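Muconate cycloisomerase (Azorhizobium caulinodans, PDB 3MY9) is a muconate cycloisomerase-type member of the enolase superfamily, with magnesium bound in its barrel domain. Local coordinates at residues A[155-169]-A[187-199]. Numbering follows the deposited sequence.
Sequences RAMVPAGHTVFKMKT and EFGERIDLRLDFN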
loop_
_atom_site.group_PDB
_atom_site.type_symbol
_atom_site.label_atom_id
_atom_site.label_comp_id
_atom_site.label_asym_id
_atom_site.label_seq_id
_atom_site.Cartn_x
_atom_site.Cartn_y
_atom_site.Cartn_z
ATOM N N ARG A 155 27.527 12.094 39.633
ATOM C CA ARG A 155 27.232 12.580 40.991
ATOM C C ARG A 155 27.631 14.038 41.198
ATOM O O ARG A 155 26.953 14.770 41.912
ATOM C CB ARG A 155 27.924 11.707 42.053
ATOM C CG ARG A 155 26.974 11.143 43.107
ATOM C CD ARG A 155 26.604 9.653 42.876
ATOM N NE ARG A 155 27.605 8.749 43.458
ATOM C CZ ARG A 155 27.382 7.523 43.952
ATOM N NH1 ARG A 155 26.163 6.976 43.991
ATOM N NH2 ARG A 155 28.411 6.836 44.441
ATOM N N ALA A 156 28.740 14.448 40.585
ATOM C CA ALA A 156 29.192 15.844 40.630
ATOM C C ALA A 156 28.495 16.721 39.582
ATOM O O ALA A 156 28.243 17.901 39.816
ATOM C CB ALA A 156 30.696 15.911 40.434
ATOM N N MET A 157 28.194 16.156 38.416
ATOM C CA MET A 157 27.742 16.962 37.268
ATOM C C MET A 157 26.259 17.352 37.302
ATOM O O MET A 157 25.869 18.425 36.823
ATOM C CB MET A 157 28.028 16.222 35.965
ATOM C CG MET A 157 29.499 16.150 35.626
ATOM S SD MET A 157 29.821 15.261 34.088
ATOM C CE MET A 157 31.408 16.064 33.845
ATOM N N VAL A 158 25.425 16.470 37.838
ATOM C CA VAL A 158 24.006 16.765 37.928
ATOM C C VAL A 158 23.732 17.980 38.847
ATOM O O VAL A 158 23.016 18.899 38.442
ATOM C CB VAL A 158 23.200 15.515 38.294
ATOM C CG1 VAL A 158 21.754 15.864 38.585
ATOM C CG2 VAL A 158 23.284 14.506 37.137
ATOM N N PRO A 159 24.332 18.020 40.052
ATOM C CA PRO A 159 24.155 19.224 40.864
ATOM C C PRO A 159 24.706 20.513 40.202
ATOM O O PRO A 159 24.199 21.608 40.498
ATOM C CB PRO A 159 24.924 18.890 42.149
ATOM C CG PRO A 159 24.905 17.407 42.240
ATOM C CD PRO A 159 25.008 16.949 40.806
ATOM N N ALA A 160 25.727 20.370 39.339
ATOM C CA ALA A 160 26.328 21.493 38.593
ATOM C C ALA A 160 25.516 21.933 37.379
ATOM O O ALA A 160 25.936 22.825 36.632
ATOM C CB ALA A 160 27.756 21.137 38.154
ATOM N N GLY A 161 24.371 21.301 37.150
ATOM C CA GLY A 161 23.465 21.676 36.055
ATOM C C GLY A 161 23.518 20.864 34.765
ATOM O O GLY A 161 22.807 21.171 33.820
ATOM N N HIS A 162 24.363 19.842 34.701
ATOM C CA HIS A 162 24.354 18.925 33.552
ATOM C C HIS A 162 23.126 18.063 33.654
ATOM O O HIS A 162 22.894 17.456 34.700
ATOM C CB HIS A 162 25.537 17.974 33.596
ATOM C CG HIS A 162 26.834 18.605 33.252
ATOM N ND1 HIS A 162 27.436 18.419 32.030
ATOM C CD2 HIS A 162 27.662 19.407 33.974
ATOM C CE1 HIS A 162 28.580 19.086 32.011
ATOM N NE2 HIS A 162 28.740 19.697 33.176
ATOM N N THR A 163 22.342 17.982 32.592
ATOM C CA THR A 163 21.233 17.071 32.600
ATOM C C THR A 163 21.343 16.009 31.506
ATOM O O THR A 163 20.833 14.900 31.673
ATOM C CB THR A 163 19.906 17.825 32.468
ATOM O OG1 THR A 163 19.924 18.611 31.273
ATOM C CG2 THR A 163 19.676 18.730 33.690
ATOM N N VAL A 164 21.990 16.346 30.393
ATOM C CA VAL A 164 22.018 15.454 29.251
ATOM C C VAL A 164 23.186 14.480 29.285
ATOM O O VAL A 164 24.332 14.908 29.259
ATOM C CB VAL A 164 22.092 16.226 27.936
ATOM C CG1 VAL A 164 22.069 15.220 26.740
ATOM C CG2 VAL A 164 20.940 17.201 27.829
ATOM N N PHE A 165 22.876 13.185 29.296
ATOM C CA PHE A 165 23.858 12.126 29.282
ATOM C C PHE A 165 23.574 11.120 28.180
ATOM O O PHE A 165 22.416 10.757 27.945
ATOM C CB PHE A 165 23.851 11.430 30.628
ATOM C CG PHE A 165 24.314 12.313 31.737
ATOM C CD1 PHE A 165 25.657 12.340 32.097
ATOM C CD2 PHE A 165 23.427 13.183 32.358
ATOM C CE1 PHE A 165 26.112 13.210 33.090
ATOM C CE2 PHE A 165 23.867 14.060 33.365
ATOM C CZ PHE A 165 25.213 14.072 33.719
ATOM N N LYS A 166 24.615 10.687 27.478
ATOM C CA LYS A 166 24.441 9.622 26.497
ATOM C C LYS A 166 25.267 8.380 26.829
ATOM O O LYS A 166 26.476 8.448 26.861
ATOM C CB LYS A 166 24.799 10.105 25.107
ATOM C CG LYS A 166 24.304 9.134 24.040
ATOM C CD LYS A 166 25.118 9.325 22.758
ATOM C CE LYS A 166 24.386 10.056 21.722
ATOM N NZ LYS A 166 25.379 10.213 20.593
ATOM N N MET A 167 24.609 7.240 27.058
ATOM C CA MET A 167 25.308 6.014 27.450
ATOM C C MET A 167 25.589 5.239 26.165
ATOM O O MET A 167 24.683 4.988 25.380
ATOM C CB MET A 167 24.462 5.167 28.440
ATOM C CG MET A 167 25.216 3.998 29.195
ATOM S SD MET A 167 24.040 2.827 29.985
ATOM C CE MET A 167 25.139 1.437 30.244
ATOM N N LYS A 168 26.852 4.880 25.962
ATOM C CA LYS A 168 27.218 3.927 24.955
ATOM C C LYS A 168 26.745 2.533 25.396
ATOM O O LYS A 168 27.018 2.076 26.507
ATOM C CB LYS A 168 28.722 3.963 24.766
ATOM C CG LYS A 168 29.245 3.328 23.518
ATOM C CD LYS A 168 30.755 3.667 23.387
ATOM C CE LYS A 168 31.560 2.582 22.682
ATOM N NZ LYS A 168 32.933 2.371 23.301
ATOM N N THR A 169 25.994 1.861 24.536
ATOM C CA THR A 169 25.411 0.584 24.908
ATOM C C THR A 169 25.784 -0.438 23.850
ATOM O O THR A 169 26.228 -0.074 22.764
ATOM C CB THR A 169 23.864 0.688 24.974
ATOM O OG1 THR A 169 23.404 1.359 23.817
ATOM C CG2 THR A 169 23.378 1.441 26.197
ATOM N N GLU A 187 19.022 6.393 41.292
ATOM C CA GLU A 187 19.517 7.598 41.951
ATOM C C GLU A 187 18.937 8.897 41.397
ATOM O O GLU A 187 18.608 9.828 42.156
ATOM C CB GLU A 187 21.027 7.687 41.821
ATOM C CG GLU A 187 21.595 8.942 42.533
ATOM C CD GLU A 187 22.954 8.719 43.119
ATOM O OE1 GLU A 187 23.492 9.663 43.772
ATOM O OE2 GLU A 187 23.473 7.590 42.936
ATOM N N PHE A 188 18.865 8.970 40.074
ATOM C CA PHE A 188 18.588 10.216 39.385
ATOM C C PHE A 188 17.159 10.349 38.879
ATOM O O PHE A 188 16.693 11.456 38.662
ATOM C CB PHE A 188 19.562 10.370 38.224
ATOM C CG PHE A 188 21.011 10.483 38.653
ATOM C CD1 PHE A 188 21.471 11.630 39.288
ATOM C CD2 PHE A 188 21.919 9.466 38.380
ATOM C CE1 PHE A 188 22.800 11.733 39.673
ATOM C CE2 PHE A 188 23.241 9.576 38.734
ATOM C CZ PHE A 188 23.688 10.692 39.394
ATOM N N GLY A 189 16.473 9.224 38.658
ATOM C CA GLY A 189 15.120 9.255 38.126
ATOM C C GLY A 189 15.081 10.078 36.858
ATOM O O GLY A 189 15.894 9.858 35.966
ATOM N N GLU A 190 14.160 11.041 36.793
ATOM C CA GLU A 190 14.008 11.909 35.620
ATOM C C GLU A 190 14.792 13.218 35.731
ATOM O O GLU A 190 14.642 14.124 34.901
ATOM C CB GLU A 190 12.529 12.231 35.369
ATOM C CG GLU A 190 11.637 11.026 35.009
ATOM C CD GLU A 190 10.163 11.265 35.375
ATOM O OE1 GLU A 190 9.555 12.226 34.823
ATOM O OE2 GLU A 190 9.617 10.496 36.223
ATOM N N ARG A 191 15.656 13.321 36.726
ATOM C CA ARG A 191 16.512 14.475 36.821
ATOM C C ARG A 191 17.596 14.479 35.737
ATOM O O ARG A 191 18.274 15.486 35.553
ATOM C CB ARG A 191 17.141 14.551 38.206
ATOM C CG ARG A 191 16.105 14.705 39.333
ATOM C CD ARG A 191 16.625 14.113 40.648
ATOM N NE ARG A 191 18.014 14.509 40.884
ATOM C CZ ARG A 191 18.932 13.774 41.509
ATOM N NH1 ARG A 191 18.643 12.561 41.988
ATOM N NH2 ARG A 191 20.165 14.266 41.659
ATOM N N ILE A 192 17.786 13.349 35.061
ATOM C CA ILE A 192 18.690 13.285 33.926
ATOM C C ILE A 192 17.908 12.969 32.668
ATOM O O ILE A 192 16.943 12.214 32.701
ATOM C CB ILE A 192 19.843 12.250 34.106
ATOM C CG1 ILE A 192 19.297 10.829 34.252
ATOM C CG2 ILE A 192 20.736 12.632 35.299
ATOM C CD1 ILE A 192 20.355 9.793 34.185
ATOM N N ASP A 193 18.349 13.591 31.580
ATOM C CA ASP A 193 17.876 13.377 30.264
ATOM C C ASP A 193 18.852 12.354 29.671
ATOM O O ASP A 193 19.900 12.726 29.159
ATOM C CB ASP A 193 17.884 14.721 29.505
ATOM C CG ASP A 193 17.511 14.593 28.029
ATOM O OD1 ASP A 193 17.373 13.465 27.516
ATOM O OD2 ASP A 193 17.362 15.641 27.361
ATOM N N LEU A 194 18.485 11.069 29.747
ATOM C CA LEU A 194 19.381 9.982 29.435
ATOM C C LEU A 194 19.122 9.446 28.036
ATOM O O LEU A 194 17.999 9.055 27.737
ATOM C CB LEU A 194 19.175 8.840 30.440
ATOM C CG LEU A 194 20.000 7.562 30.254
ATOM C CD1 LEU A 194 21.484 7.861 30.298
ATOM C CD2 LEU A 194 19.654 6.525 31.334
ATOM N N ARG A 195 20.164 9.399 27.209
ATOM C CA ARG A 195 20.084 8.858 25.866
ATOM C C ARG A 195 20.985 7.640 25.771
ATOM O O ARG A 195 21.976 7.545 26.506
ATOM C CB ARG A 195 20.542 9.907 24.847
ATOM C CG ARG A 195 19.616 11.118 24.753
ATOM C CD ARG A 195 20.198 12.324 25.484
ATOM N NE ARG A 195 19.291 13.452 25.449
ATOM C CZ ARG A 195 19.397 14.466 24.604
ATOM N NH1 ARG A 195 20.359 14.520 23.703
ATOM N NH2 ARG A 195 18.528 15.436 24.667
ATOM N N LEU A 196 20.647 6.696 24.898
ATOM C CA LEU A 196 21.491 5.507 24.680
ATOM C C LEU A 196 21.964 5.498 23.235
ATOM O O LEU A 196 21.227 5.882 22.339
ATOM C CB LEU A 196 20.726 4.204 24.931
ATOM C CG LEU A 196 19.922 4.106 26.236
ATOM C CD1 LEU A 196 19.218 2.721 26.361
ATOM C CD2 LEU A 196 20.834 4.308 27.419
ATOM N N ASP A 197 23.163 5.000 23.004
ATOM C CA ASP A 197 23.702 4.912 21.662
ATOM C C ASP A 197 24.320 3.544 21.432
ATOM O O ASP A 197 25.278 3.210 22.085
ATOM C CB ASP A 197 24.773 5.986 21.502
ATOM C CG ASP A 197 25.230 6.170 20.067
ATOM O OD1 ASP A 197 25.903 7.193 19.833
ATOM O OD2 ASP A 197 24.874 5.350 19.179
ATOM N N PHE A 198 23.783 2.760 20.498
ATOM C CA PHE A 198 24.373 1.437 20.212
ATOM C C PHE A 198 25.492 1.475 19.152
ATOM O O PHE A 198 26.078 0.469 18.836
ATOM C CB PHE A 198 23.284 0.454 19.780
ATOM C CG PHE A 198 22.433 -0.045 20.912
ATOM C CD1 PHE A 198 22.797 -1.177 21.605
ATOM C CD2 PHE A 198 21.270 0.627 21.279
ATOM C CE1 PHE A 198 22.010 -1.653 22.655
ATOM C CE2 PHE A 198 20.488 0.166 22.335
ATOM C CZ PHE A 198 20.866 -0.975 23.026
ATOM N N ASN A 199 25.763 2.649 18.612
ATOM C CA ASN A 199 26.768 2.847 17.542
ATOM C C ASN A 199 26.652 1.810 16.408
ATOM O O ASN A 199 27.622 1.178 16.013
ATOM C CB ASN A 199 28.159 2.949 18.172
ATOM C CG ASN A 199 28.369 4.316 18.887
ATOM O OD1 ASN A 199 28.456 5.370 18.230
ATOM N ND2 ASN A 199 28.433 4.293 20.231
#
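T169 sits on one face of the F198 ring: OG1 stands 3.2 Å above the plane, over the ring centre, and CB makes a CH-pi contact with the same face. The R195 guanidinium carries V164 CG1 on one face, 3.3 Å above its plane. At its edge D193 OD1 lies in the guanidinium plane, 2.8 Å from NE, which comes to it from above the carboxylate, while NH2 takes OD2; this side-on grip, with NH1 bonded to L323 O, fixes the group's rotation. T220 is a second partner of D193 OD1. Between the two helices, R155 NH1 meets the syn lone pair of E187 OE2 (3.0 Å), and E152 holds NH2.

K166 CG lies anti to the backbone N (chi1 -166°) and the chain bends at chi3 (-104°), bringing NZ to D197 OD1 from above the carboxylate plane (3.2 Å). NZ also makes salt bridges to E326 and E223. E223 and D248 bind a magnesium ion, and the D197 side chain lies about 4 Å from a magnesium ion. Six backbone bonds join strands 164-168 and 193-197 in parallel.

On the other face F165, M167, L194 and L196 point outward, to the helices. M167 and L196 meet helix 174-188, the beta-alpha-beta crossover of this TIM-like barrel; M154 of helix 147-157 touches F165, F188 and I192, strand 135-142 flanks 164-168, and helix 207-215 packs on L196 and F198.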